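Local coordinates for acetyl xylan esterase (Paenibacillus sp. R4, PDB 6AGQ), which probably removes acetyl groups from xylan, acting as a cold-active esterase of the alpha/beta-hydrolase superfamily, at residues L18-D23 with G255-S260; K202-V207 with A264-A269; L40-N45 with L165-S170; Y74-G79 with G112-A117. All coordinates share one frame; numbering follows the deposited sequence.

Interactions 2, 3 and 4 all reach one mixed beta-sheet, while interaction 1 ties the loop of residues 18-23 to a short helix, 255-259, beside it. That helix is followed, after a short loop, by strand 265-271 of interaction 2, and the centres of interactions 1 and 2 are about 18 Å apart. Interactions 3 and 4 touch: V168 CG1 lies 3.7 Å from L116 CD2, so helix 153-170 packs on strand 114-118. Interaction 4 lies about 33 Å from interaction 1, centre to centre, on the opposite side of the chain's centre. V207 of interaction 2 comes near the probable nucleophile elbow around S185; a zinc ion sits by T19 of interaction 1.

Interaction 1: residues L18-D23 with G255-S260; sequences LTNETD and GMNMAS
The side-chain amides of N20 and N257 lie stacked, their planes only 14° apart, with N20 over one face of N257. N20 CB rests 3.8 Å from N257 CG. T19 meets the edge of the N257 amide with two groups. T19 N donates to N257 OD1 at 3.3 Å, lying in the carbonyl plane on a lone pair, and N257 ND2 donates to T19 OG1 at 2.9 Å, close to the amide plane. T19 can offer both because its OG1 sits between backbone N and carbonyl carbon (chi1 62°), which brings the hydroxyl round to the side of its own N-H. Asparagine suits the place, having an acceptor and a donor side by side on a short arm; ND2 gives a further hydrogen bond to S251 O. Cut back to an alanine, N257 would probably leave the T19 N-H and hydroxyl without these mates and the N20 amide without its stacking surface. L18 adds methyl contacts: CD2 is 3.4 Å from N257 OD1 and 3.6 Å from M256 O, and CD1 lies 3.8 Å from S260 OG. T19 CG2 meets M256 CE at the bent end of the methionine. N20 OD1 is held by R261, which also binds N257 O, and a zinc ion lies about 4 Å from the T19 side chain. The arrangement is a loop-to-helix side-chain link, one amide bonding both the N-H and the hydroxyl of T19, between the irregular chain ahead of helix 24-36 and helix 255-259 of the alpha/beta-hydrolase fold.

Interaction 2: residues K202-V207 with A264-A269; sequences KLALPV and ARTLMA
Two neighbouring parallel strands of the alpha/beta-hydrolase sheet meet here, 203-207 and 265-269, their directions 14° apart and joined through a long, largely helical connection. In this fold the catalytic acid commonly follows the strand equivalent to 265-271, and V207 lies near, without touching, the probable nucleophile elbow. K202 O receives R265 N, R265 O receives A204 N at 3.0 Å, and A204 O receives L267 N, also at 3.0 Å. Small side chains suit the tightly paired face of A204 and T266, where T266 CG2, anti to its own N, reaches 3.8 Å from P206 CD. M268 crosses the proline ring at about a right angle, its chain bent at the last torsion (chi3 -59°) to set CE 4.0 Å from P206 CG. V207 CG1 lies 4.0 Å from A269 CB, CG2 on the same side. L203, L205 and L267 meet helix 309-320 through F316 and M313; L205 CD2 lies 4.4 Å from L267 CD2, and L203 stands next to R265. R265 turns its guanidinium outward to a cation-pi contact with Y320. One bond of the pairing is missing at P206, which has no N-H to give to L267 O; CD of the ring takes that position. P206 O still accepts A269 N at 3.2 Å. L267 O is satisfied by a water that donates to it at 2.7 Å and reaches P206 O only weakly.

Interaction 3: residues L40-N45 with L165-S170; sequences LHAQVN and LDFVCS
F167 turns the edge of its ring toward A42 and V44, so that the outermost strand of the alpha/beta-hydrolase sheet, 43-46, and the turn before it pack against helix 153-170. A42 CB lies 3.9 Å from F167 CD1 and V44 CG2 lies 3.8 Å from F167 CE1, both in the plane of the ring. The ring projects far enough from the helix to reach them because CG is anti to the backbone N (chi1 175°). A42 and V44 direct their CB atoms toward the helix while Q43 between them faces away, the usual alternation of an extended chain; short apolar residues fit beside a broad ring. L40 works differently, lying against the helix backbone rather than a ring. Its two methyls divide the work: CD2 is 3.5 Å from F167 N and 3.8 Å from F167 CB, while CD1 meets D166, whose side chain L40 crosses obliquely. One turn on, S170 OG donates to F167 O at 2.6 Å. D166 OD1 makes a salt bridge with R200, and L40 CD1 lies 3.7 Å from both CB and OD2 of D166.

Interaction 4: residues Y74-G79 with G112-A117; sequences YVTPKG and GMAALA
P77 brings strand 69-77 to the end of its pairing with strand 114-118 by placing a ring carbon where an N-H would otherwise face its neighbour. P77 CD lies 3.5 Å from M113 O, and P77 CG rests 3.9 Å from G112 CA. The glycine suits its positive phi as the C-prime residue of the Schellman motif that ends helix 106-110. Before this point the strands run antiparallel, and V75 and A115 form a hydrogen-bonded pair: V75 N donates to A115 O at 2.9 Å and A115 N to V75 O at 2.8 Å. On the face of Y74 and L116, the aromatic ring leans along the partner strand with CG anti to the backbone N (chi1 175°). L116 CB meets its edge, and A114 CB sits obliquely to the ring, 3.9 Å from Y74 CE1. A small residue suits A114, whose CB lies against the tyrosine. The phenol OH is hydrogen-bonded to E173. A phenylalanine in place of Y74 would probably leave the E173 carboxylate without this partner and remove the hydroxyl's contact with A114 CB. T76 OG1 donates to P77 O at 3.0 Å from well above the carbonyl plane, and H81 NE2 also bonds to that oxygen. The chemistry implies a pairing that stops at proline: lacking an N-H, it meets M113 O through a C-H-bearing carbon, so the backbone bonding ends there.

Interaction 1: residues L18-D23 with G255-S260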
loop_
_atom_site.group_PDB
_atom_site.type_symbol
_atom_site.label_atom_id
_atom_site.label_comp_id
_atom_site.label_asym_id
_atom_site.label_seq_id
_atom_site.Cartn_x
_atom_site.Cartn_y
_atom_site.Cartn_z
ATOM N N LEU A 18 -7.260 36.501 -10.816
ATOM C CA LEU A 18 -6.233 36.219 -11.819
ATOM C C LEU A 18 -4.819 36.620 -11.301
ATOM O O LEU A 18 -4.639 37.564 -10.553
ATOM C CB LEU A 18 -6.537 36.886 -13.161
ATOM C CG LEU A 18 -7.833 36.429 -13.846
ATOM C CD1 LEU A 18 -8.169 37.348 -15.028
ATOM C CD2 LEU A 18 -7.734 34.974 -14.312
ATOM N N THR A 19 -3.830 35.841 -11.710
ATOM C CA THR A 19 -2.470 36.044 -11.327
ATOM C C THR A 19 -1.644 36.562 -12.487
ATOM O O THR A 19 -0.426 36.676 -12.333
ATOM C CB THR A 19 -1.903 34.697 -10.891
ATOM O OG1 THR A 19 -1.946 33.771 -12.004
ATOM C CG2 THR A 19 -2.756 34.147 -9.684
ATOM N N ASN A 20 -2.259 36.799 -13.659
ATOM C CA ASN A 20 -1.482 37.385 -14.758
ATOM C C ASN A 20 -0.824 38.721 -14.342
ATOM O O ASN A 20 -1.479 39.593 -13.782
ATOM C CB ASN A 20 -2.255 37.548 -16.066
ATOM C CG ASN A 20 -3.651 38.198 -15.919
ATOM O OD1 ASN A 20 -4.501 38.019 -16.811
ATOM N ND2 ASN A 20 -3.896 38.934 -14.835
ATOM N N GLU A 21 0.478 38.828 -14.587
ATOM C CA GLU A 21 1.205 40.065 -14.393
ATOM C C GLU A 21 0.704 41.056 -15.432
ATOM O O GLU A 21 -0.026 40.662 -16.391
ATOM C CB GLU A 21 2.691 39.841 -14.647
ATOM C CG GLU A 21 3.363 38.835 -13.730
ATOM C CD GLU A 21 3.633 39.399 -12.354
ATOM O OE1 GLU A 21 4.603 40.181 -12.205
ATOM O OE2 GLU A 21 2.899 39.048 -11.411
ATOM N N THR A 22 1.110 42.323 -15.284
ATOM C CA THR A 22 0.615 43.389 -16.179
ATOM C C THR A 22 1.044 43.186 -17.607
ATOM O O THR A 22 0.306 43.516 -18.530
ATOM C CB THR A 22 1.159 44.783 -15.834
ATOM O OG1 THR A 22 1.507 44.837 -14.461
ATOM C CG2 THR A 22 0.112 45.827 -16.160
ATOM N N ASP A 23 2.247 42.645 -17.759
ATOM C CA ASP A 23 2.863 42.398 -19.055
ATOM C C ASP A 23 2.604 40.965 -19.640
ATOM O O ASP A 23 3.355 40.509 -20.522
ATOM C CB ASP A 23 4.382 42.643 -18.898
ATOM C CG ASP A 23 5.098 41.448 -18.246
ATOM O OD1 ASP A 23 4.436 40.672 -17.545
ATOM O OD2 ASP A 23 6.293 41.260 -18.432
ATOM N N GLY A 255 -3.377 28.035 -17.051
ATOM C CA GLY A 255 -4.638 27.888 -17.790
ATOM C C GLY A 255 -5.792 28.779 -17.324
ATOM O O GLY A 255 -6.625 29.169 -18.120
ATOM N N MET A 256 -5.845 29.092 -16.045
ATOM C CA MET A 256 -6.807 30.068 -15.527
ATOM C C MET A 256 -6.649 31.478 -16.164
ATOM O O MET A 256 -7.623 32.128 -16.558
ATOM C CB MET A 256 -6.605 30.134 -14.025
ATOM C CG MET A 256 -7.449 31.143 -13.266
ATOM S SD MET A 256 -7.123 30.843 -11.523
ATOM C CE MET A 256 -5.624 31.781 -11.210
ATOM N N ASN A 257 -5.416 31.943 -16.298
ATOM C CA ASN A 257 -5.157 33.167 -17.055
ATOM C C ASN A 257 -5.403 33.036 -18.564
ATOM O O ASN A 257 -5.836 34.028 -19.164
ATOM C CB ASN A 257 -3.722 33.668 -16.798
ATOM C CG ASN A 257 -3.493 34.002 -15.357
ATOM O OD1 ASN A 257 -4.396 34.505 -14.664
ATOM N ND2 ASN A 257 -2.287 33.732 -14.877
ATOM N N MET A 258 -5.049 31.876 -19.196
ATOM C CA MET A 258 -5.447 31.630 -20.595
ATOM C C MET A 258 -6.967 31.644 -20.814
ATOM O O MET A 258 -7.465 32.251 -21.795
ATOM C CB MET A 258 -4.957 30.243 -21.098
ATOM C CG MET A 258 -3.466 30.061 -21.065
ATOM S SD MET A 258 -2.726 31.314 -22.074
ATOM C CE MET A 258 -1.014 31.008 -21.607
ATOM N N ALA A 259 -7.693 30.964 -19.920
ATOM C CA ALA A 259 -9.203 30.902 -19.964
ATOM C C ALA A 259 -9.868 32.261 -20.082
ATOM O O ALA A 259 -10.866 32.423 -20.756
ATOM C CB ALA A 259 -9.764 30.216 -18.726
ATOM N N SER A 260 -9.255 33.244 -19.443
ATOM C CA SER A 260 -9.755 34.630 -19.443
ATOM C C SER A 260 -9.683 35.290 -20.854
ATOM O O SER A 260 -10.314 36.296 -21.096
ATOM C CB SER A 260 -8.915 35.400 -18.420
ATOM O OG SER A 260 -8.820 36.731 -18.772
#

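Interaction 2: residues K202-V207 with A264-A269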
loop_
_atom_site.group_PDB
_atom_site.type_symbol
_atom_site.label_atom_id
_atom_site.label_comp_id
_atom_site.label_asym_id
_atom_site.label_seq_id
_atom_site.Cartn_x
_atom_site.Cartn_y
_atom_site.Cartn_z
ATOM N N LYS A 202 -12.293 27.550 -33.037
ATOM C CA LYS A 202 -13.673 27.801 -32.810
ATOM C C LYS A 202 -14.236 27.047 -31.575
ATOM O O LYS A 202 -15.135 27.565 -30.888
ATOM C CB LYS A 202 -14.396 27.370 -34.031
ATOM C CG LYS A 202 -15.812 27.800 -34.050
ATOM C CD LYS A 202 -16.484 27.078 -35.178
ATOM C CE LYS A 202 -17.882 27.613 -35.368
ATOM N NZ LYS A 202 -18.414 26.988 -36.606
ATOM N N LEU A 203 -13.711 25.851 -31.327
ATOM C CA LEU A 203 -14.072 25.042 -30.178
ATOM C C LEU A 203 -12.840 24.674 -29.360
ATOM O O LEU A 203 -11.784 24.461 -29.927
ATOM C CB LEU A 203 -14.703 23.735 -30.633
ATOM C CG LEU A 203 -16.164 23.578 -30.839
ATOM C CD1 LEU A 203 -16.795 24.779 -31.466
ATOM C CD2 LEU A 203 -16.435 22.330 -31.635
ATOM N N ALA A 204 -13.013 24.518 -28.039
ATOM C CA ALA A 204 -11.962 24.017 -27.133
ATOM C C ALA A 204 -12.557 22.886 -26.298
ATOM O O ALA A 204 -13.622 23.080 -25.722
ATOM C CB ALA A 204 -11.449 25.119 -26.240
ATOM N N LEU A 205 -11.914 21.695 -26.296
ATOM C CA LEU A 205 -12.412 20.564 -25.570
ATOM C C LEU A 205 -11.411 20.027 -24.491
ATOM O O LEU A 205 -11.025 18.860 -24.555
ATOM C CB LEU A 205 -12.791 19.460 -26.542
ATOM C CG LEU A 205 -14.008 19.721 -27.447
ATOM C CD1 LEU A 205 -13.593 20.343 -28.757
ATOM C CD2 LEU A 205 -14.717 18.408 -27.749
ATOM N N PRO A 206 -11.051 20.844 -23.486
ATOM C CA PRO A 206 -10.214 20.355 -22.357
ATOM C C PRO A 206 -10.813 19.204 -21.498
ATOM O O PRO A 206 -11.909 19.335 -20.967
ATOM C CB PRO A 206 -10.005 21.602 -21.536
ATOM C CG PRO A 206 -11.214 22.414 -21.781
ATOM C CD PRO A 206 -11.598 22.184 -23.202
ATOM N N VAL A 207 -10.100 18.100 -21.354
ATOM C CA VAL A 207 -10.479 17.078 -20.375
ATOM C C VAL A 207 -9.533 17.188 -19.153
ATOM O O VAL A 207 -8.301 17.136 -19.289
ATOM C CB VAL A 207 -10.459 15.660 -21.023
ATOM C CG1 VAL A 207 -10.686 14.562 -20.009
ATOM C CG2 VAL A 207 -11.543 15.556 -22.086
ATOM N N ALA A 264 -13.623 31.164 -28.038
ATOM C CA ALA A 264 -14.122 29.870 -28.421
ATOM C C ALA A 264 -15.161 29.338 -27.441
ATOM O O ALA A 264 -15.102 29.596 -26.260
ATOM C CB ALA A 264 -12.933 28.851 -28.582
ATOM N N ARG A 265 -16.118 28.597 -27.986
ATOM C CA ARG A 265 -17.070 27.793 -27.237
ATOM C C ARG A 265 -16.342 26.598 -26.658
ATOM O O ARG A 265 -15.624 25.956 -27.394
ATOM C CB ARG A 265 -18.222 27.332 -28.172
ATOM C CG ARG A 265 -19.213 26.401 -27.502
ATOM C CD ARG A 265 -20.345 25.933 -28.432
ATOM N NE ARG A 265 -20.960 27.053 -29.116
ATOM C CZ ARG A 265 -21.998 27.780 -28.684
ATOM N NH1 ARG A 265 -22.658 27.510 -27.546
ATOM N NH2 ARG A 265 -22.435 28.774 -29.471
ATOM N N THR A 266 -16.549 26.294 -25.381
ATOM C CA THR A 266 -15.727 25.314 -24.640
ATOM C C THR A 266 -16.589 24.234 -23.973
ATOM O O THR A 266 -17.649 24.562 -23.400
ATOM C CB THR A 266 -14.951 26.012 -23.533
ATOM O OG1 THR A 266 -14.181 27.064 -24.102
ATOM C CG2 THR A 266 -13.978 25.069 -22.813
ATOM N N LEU A 267 -16.151 22.967 -24.098
ATOM C CA LEU A 267 -16.745 21.803 -23.419
ATOM C C LEU A 267 -15.650 21.233 -22.576
ATOM O O LEU A 267 -14.697 20.591 -23.114
ATOM C CB LEU A 267 -17.204 20.710 -24.395
ATOM C CG LEU A 267 -17.701 19.378 -23.754
ATOM C CD1 LEU A 267 -19.001 19.594 -23.009
ATOM C CD2 LEU A 267 -17.932 18.273 -24.748
ATOM N N MET A 268 -15.785 21.415 -21.273
ATOM C CA MET A 268 -14.896 20.857 -20.301
ATOM C C MET A 268 -15.412 19.638 -19.513
ATOM O O MET A 268 -16.467 19.705 -18.933
ATOM C CB MET A 268 -14.466 21.954 -19.328
ATOM C CG MET A 268 -13.302 21.470 -18.471
ATOM S SD MET A 268 -12.640 22.602 -17.274
ATOM C CE MET A 268 -12.121 24.014 -18.276
ATOM N N ALA A 269 -14.621 18.569 -19.448
ATOM C CA ALA A 269 -14.774 17.473 -18.492
ATOM C C ALA A 269 -14.028 17.696 -17.171
ATOM O O ALA A 269 -12.824 18.032 -17.150
ATOM C CB ALA A 269 -14.238 16.166 -19.098
HETATM O O HOH W 1 -13.965 18.006 -23.263
#

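Interaction 3: residues L40-N45 with L165-S170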
loop_
_atom_site.group_PDB
_atom_site.type_symbol
_atom_site.label_atom_id
_atom_site.label_comp_id
_atom_site.label_asym_id
_atom_site.label_seq_id
_atom_site.Cartn_x
_atom_site.Cartn_y
_atom_site.Cartn_z
ATOM N N LEU A 40 7.680 27.146 -41.015
ATOM C CA LEU A 40 7.312 25.808 -40.537
ATOM C C LEU A 40 8.180 24.697 -41.104
ATOM O O LEU A 40 8.555 23.774 -40.380
ATOM C CB LEU A 40 5.815 25.518 -40.771
ATOM C CG LEU A 40 4.965 25.546 -39.488
ATOM C CD1 LEU A 40 4.838 26.967 -38.950
ATOM C CD2 LEU A 40 3.602 24.943 -39.787
ATOM N N HIS A 41 8.522 24.794 -42.379
ATOM C CA HIS A 41 9.258 23.756 -43.121
ATOM C C HIS A 41 8.570 22.357 -43.026
ATOM O O HIS A 41 9.256 21.298 -43.005
ATOM C CB HIS A 41 10.725 23.676 -42.688
ATOM C CG HIS A 41 11.572 24.847 -43.076
ATOM N ND1 HIS A 41 11.399 25.548 -44.253
ATOM C CD2 HIS A 41 12.664 25.388 -42.473
ATOM C CE1 HIS A 41 12.315 26.501 -44.335
ATOM N NE2 HIS A 41 13.101 26.419 -43.270
ATOM N N ALA A 42 7.226 22.361 -43.033
ATOM C CA ALA A 42 6.411 21.143 -43.013
ATOM C C ALA A 42 6.872 20.064 -44.039
ATOM O O ALA A 42 7.010 20.341 -45.213
ATOM C CB ALA A 42 4.949 21.487 -43.237
ATOM N N GLN A 43 7.152 18.858 -43.557
ATOM C CA GLN A 43 7.336 17.703 -44.412
ATOM C C GLN A 43 6.181 16.756 -44.077
ATOM O O GLN A 43 5.786 16.571 -42.906
ATOM C CB GLN A 43 8.679 17.007 -44.203
ATOM C CG GLN A 43 9.955 17.862 -44.385
ATOM C CD GLN A 43 11.219 17.155 -43.840
ATOM O OE1 GLN A 43 11.845 17.620 -42.875
ATOM N NE2 GLN A 43 11.579 16.004 -44.444
ATOM N N VAL A 44 5.605 16.180 -45.107
ATOM C CA VAL A 44 4.548 15.236 -44.950
ATOM C C VAL A 44 4.895 13.951 -45.751
ATOM O O VAL A 44 5.513 14.011 -46.791
ATOM C CB VAL A 44 3.294 15.965 -45.381
ATOM C CG1 VAL A 44 2.145 15.033 -45.465
ATOM C CG2 VAL A 44 2.984 17.096 -44.397
ATOM N N ASN A 45 4.450 12.801 -45.301
ATOM C CA ASN A 45 4.786 11.511 -45.956
ATOM C C ASN A 45 3.605 10.524 -45.771
ATOM O O ASN A 45 3.281 10.181 -44.648
ATOM C CB ASN A 45 6.061 11.003 -45.251
ATOM C CG ASN A 45 6.379 9.565 -45.516
ATOM O OD1 ASN A 45 5.947 8.983 -46.502
ATOM N ND2 ASN A 45 7.182 8.983 -44.635
ATOM N N LEU A 165 -1.484 24.845 -35.200
ATOM C CA LEU A 165 -2.598 25.532 -35.889
ATOM C C LEU A 165 -2.114 26.127 -37.214
ATOM O O LEU A 165 -2.859 26.082 -38.174
ATOM C CB LEU A 165 -3.197 26.638 -35.047
ATOM C CG LEU A 165 -3.535 26.277 -33.606
ATOM C CD1 LEU A 165 -3.865 27.541 -32.797
ATOM C CD2 LEU A 165 -4.636 25.228 -33.545
ATOM N N ASP A 166 -0.874 26.649 -37.271
ATOM C CA ASP A 166 -0.223 27.083 -38.555
ATOM C C ASP A 166 -0.137 25.891 -39.515
ATOM O O ASP A 166 -0.337 26.048 -40.702
ATOM C CB ASP A 166 1.262 27.618 -38.408
ATOM C CG ASP A 166 1.419 28.891 -37.502
ATOM O OD1 ASP A 166 0.421 29.555 -37.184
ATOM O OD2 ASP A 166 2.586 29.233 -37.115
ATOM N N PHE A 167 0.233 24.719 -39.015
ATOM C CA PHE A 167 0.290 23.536 -39.896
ATOM C C PHE A 167 -1.090 23.186 -40.459
ATOM O O PHE A 167 -1.228 23.049 -41.696
ATOM C CB PHE A 167 0.862 22.297 -39.234
ATOM C CG PHE A 167 0.808 21.061 -40.119
ATOM C CD1 PHE A 167 1.761 20.855 -41.109
ATOM C CD2 PHE A 167 -0.249 20.115 -39.986
ATOM C CE1 PHE A 167 1.676 19.733 -41.940
ATOM C CE2 PHE A 167 -0.330 18.983 -40.790
ATOM C CZ PHE A 167 0.634 18.782 -41.770
ATOM N N VAL A 168 -2.106 23.034 -39.608
ATOM C CA VAL A 168 -3.382 22.649 -40.168
ATOM C C VAL A 168 -3.920 23.720 -41.102
ATOM O O VAL A 168 -4.545 23.368 -42.111
ATOM C CB VAL A 168 -4.453 22.162 -39.151
ATOM C CG1 VAL A 168 -3.957 20.914 -38.447
ATOM C CG2 VAL A 168 -4.936 23.225 -38.169
ATOM N N CYS A 169 -3.691 25.001 -40.794
ATOM C CA CYS A 169 -4.173 26.093 -41.683
ATOM C C CYS A 169 -3.439 26.151 -43.034
ATOM O O CYS A 169 -4.015 26.519 -44.046
ATOM C CB CYS A 169 -4.087 27.445 -41.004
ATOM S SG CYS A 169 -5.333 27.562 -39.723
ATOM N N SER A 170 -2.178 25.742 -43.039
ATOM C CA SER A 170 -1.474 25.510 -44.318
ATOM C C SER A 170 -1.998 24.347 -45.196
ATOM O O SER A 170 -1.624 24.284 -46.377
ATOM C CB SER A 170 0.012 25.288 -44.065
ATOM O OG SER A 170 0.235 23.949 -43.630
#

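Interaction 4: residues Y74-G79 with G112-A117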
loop_
_atom_site.group_PDB
_atom_site.type_symbol
_atom_site.label_atom_id
_atom_site.label_comp_id
_atom_site.label_asym_id
_atom_site.label_seq_id
_atom_site.Cartn_x
_atom_site.Cartn_y
_atom_site.Cartn_z
ATOM N N TYR A 74 -1.195 13.213 -39.162
ATOM C CA TYR A 74 -2.260 13.999 -39.769
ATOM C C TYR A 74 -3.111 12.996 -40.539
ATOM O O TYR A 74 -2.588 12.197 -41.282
ATOM C CB TYR A 74 -1.686 15.041 -40.734
ATOM C CG TYR A 74 -2.733 15.833 -41.506
ATOM C CD1 TYR A 74 -3.614 16.683 -40.825
ATOM C CD2 TYR A 74 -2.784 15.810 -42.876
ATOM C CE1 TYR A 74 -4.568 17.424 -41.468
ATOM C CE2 TYR A 74 -3.752 16.569 -43.570
ATOM C CZ TYR A 74 -4.644 17.364 -42.850
ATOM O OH TYR A 74 -5.607 18.117 -43.477
ATOM N N VAL A 75 -4.394 12.998 -40.289
ATOM C CA VAL A 75 -5.338 11.989 -40.785
ATOM C C VAL A 75 -6.513 12.726 -41.429
ATOM O O VAL A 75 -7.061 13.732 -40.847
ATOM C CB VAL A 75 -5.839 11.078 -39.626
ATOM C CG1 VAL A 75 -6.835 10.097 -40.114
ATOM C CG2 VAL A 75 -4.691 10.299 -38.979
ATOM N N THR A 76 -6.895 12.274 -42.623
ATOM C CA THR A 76 -8.137 12.773 -43.301
ATOM C C THR A 76 -8.963 11.632 -43.908
ATOM O O THR A 76 -8.405 10.549 -44.225
ATOM C CB THR A 76 -7.852 13.787 -44.443
ATOM O OG1 THR A 76 -7.451 13.095 -45.607
ATOM C CG2 THR A 76 -6.764 14.727 -44.081
ATOM N N PRO A 77 -10.289 11.860 -44.075
ATOM C CA PRO A 77 -11.057 10.913 -44.879
ATOM C C PRO A 77 -10.381 10.701 -46.247
ATOM O O PRO A 77 -9.833 11.650 -46.797
ATOM C CB PRO A 77 -12.389 11.608 -45.073
ATOM C CG PRO A 77 -12.433 12.742 -44.093
ATOM C CD PRO A 77 -11.022 13.125 -43.865
ATOM N N LYS A 78 -10.344 9.468 -46.762
ATOM C CA LYS A 78 -9.712 9.238 -48.061
ATOM C C LYS A 78 -10.531 9.959 -49.153
ATOM O O LYS A 78 -11.702 10.320 -48.945
ATOM C CB LYS A 78 -9.589 7.740 -48.393
ATOM C CG LYS A 78 -10.923 7.011 -48.584
ATOM C CD LYS A 78 -10.790 5.834 -49.552
ATOM C CE LYS A 78 -12.039 4.953 -49.587
ATOM N NZ LYS A 78 -13.290 5.754 -49.766
ATOM N N GLY A 79 -9.893 10.197 -50.282
ATOM C CA GLY A 79 -10.582 10.693 -51.488
ATOM C C GLY A 79 -10.397 12.178 -51.663
ATOM O O GLY A 79 -9.594 12.795 -50.969
ATOM N N GLY A 112 -15.986 12.976 -41.086
ATOM C CA GLY A 112 -15.630 13.901 -42.170
ATOM C C GLY A 112 -14.642 15.004 -41.775
ATOM O O GLY A 112 -14.643 16.074 -42.347
ATOM N N MET A 113 -13.793 14.747 -40.807
ATOM C CA MET A 113 -12.885 15.775 -40.320
ATOM C C MET A 113 -11.479 15.364 -40.538
ATOM O O MET A 113 -11.167 14.192 -40.564
ATOM C CB MET A 113 -13.117 15.988 -38.839
ATOM C CG MET A 113 -14.402 16.739 -38.579
ATOM S SD MET A 113 -15.101 16.449 -36.951
ATOM C CE MET A 113 -13.702 16.623 -35.832
ATOM N N ALA A 114 -10.606 16.341 -40.668
ATOM C CA ALA A 114 -9.189 16.106 -40.551
ATOM C C ALA A 114 -8.809 16.091 -39.086
ATOM O O ALA A 114 -9.518 16.639 -38.264
ATOM C CB ALA A 114 -8.435 17.196 -41.267
ATOM N N ALA A 115 -7.674 15.480 -38.742
ATOM C CA ALA A 115 -7.195 15.555 -37.391
ATOM C C ALA A 115 -5.681 15.499 -37.335
ATOM O O ALA A 115 -5.034 14.749 -38.100
ATOM C CB ALA A 115 -7.824 14.440 -36.530
ATOM N N LEU A 116 -5.119 16.224 -36.381
ATOM C CA LEU A 116 -3.654 16.229 -36.174
ATOM C C LEU A 116 -3.381 15.931 -34.712
ATOM O O LEU A 116 -3.941 16.593 -33.822
ATOM C CB LEU A 116 -3.050 17.606 -36.561
ATOM C CG LEU A 116 -1.588 17.901 -36.146
ATOM C CD1 LEU A 116 -0.586 17.174 -37.029
ATOM C CD2 LEU A 116 -1.413 19.411 -36.245
ATOM N N ALA A 117 -2.486 14.976 -34.470
ATOM C CA ALA A 117 -1.903 14.787 -33.173
ATOM C C ALA A 117 -0.405 15.027 -33.193
ATOM O O ALA A 117 0.265 14.493 -34.028
ATOM C CB ALA A 117 -2.175 13.365 -32.711
#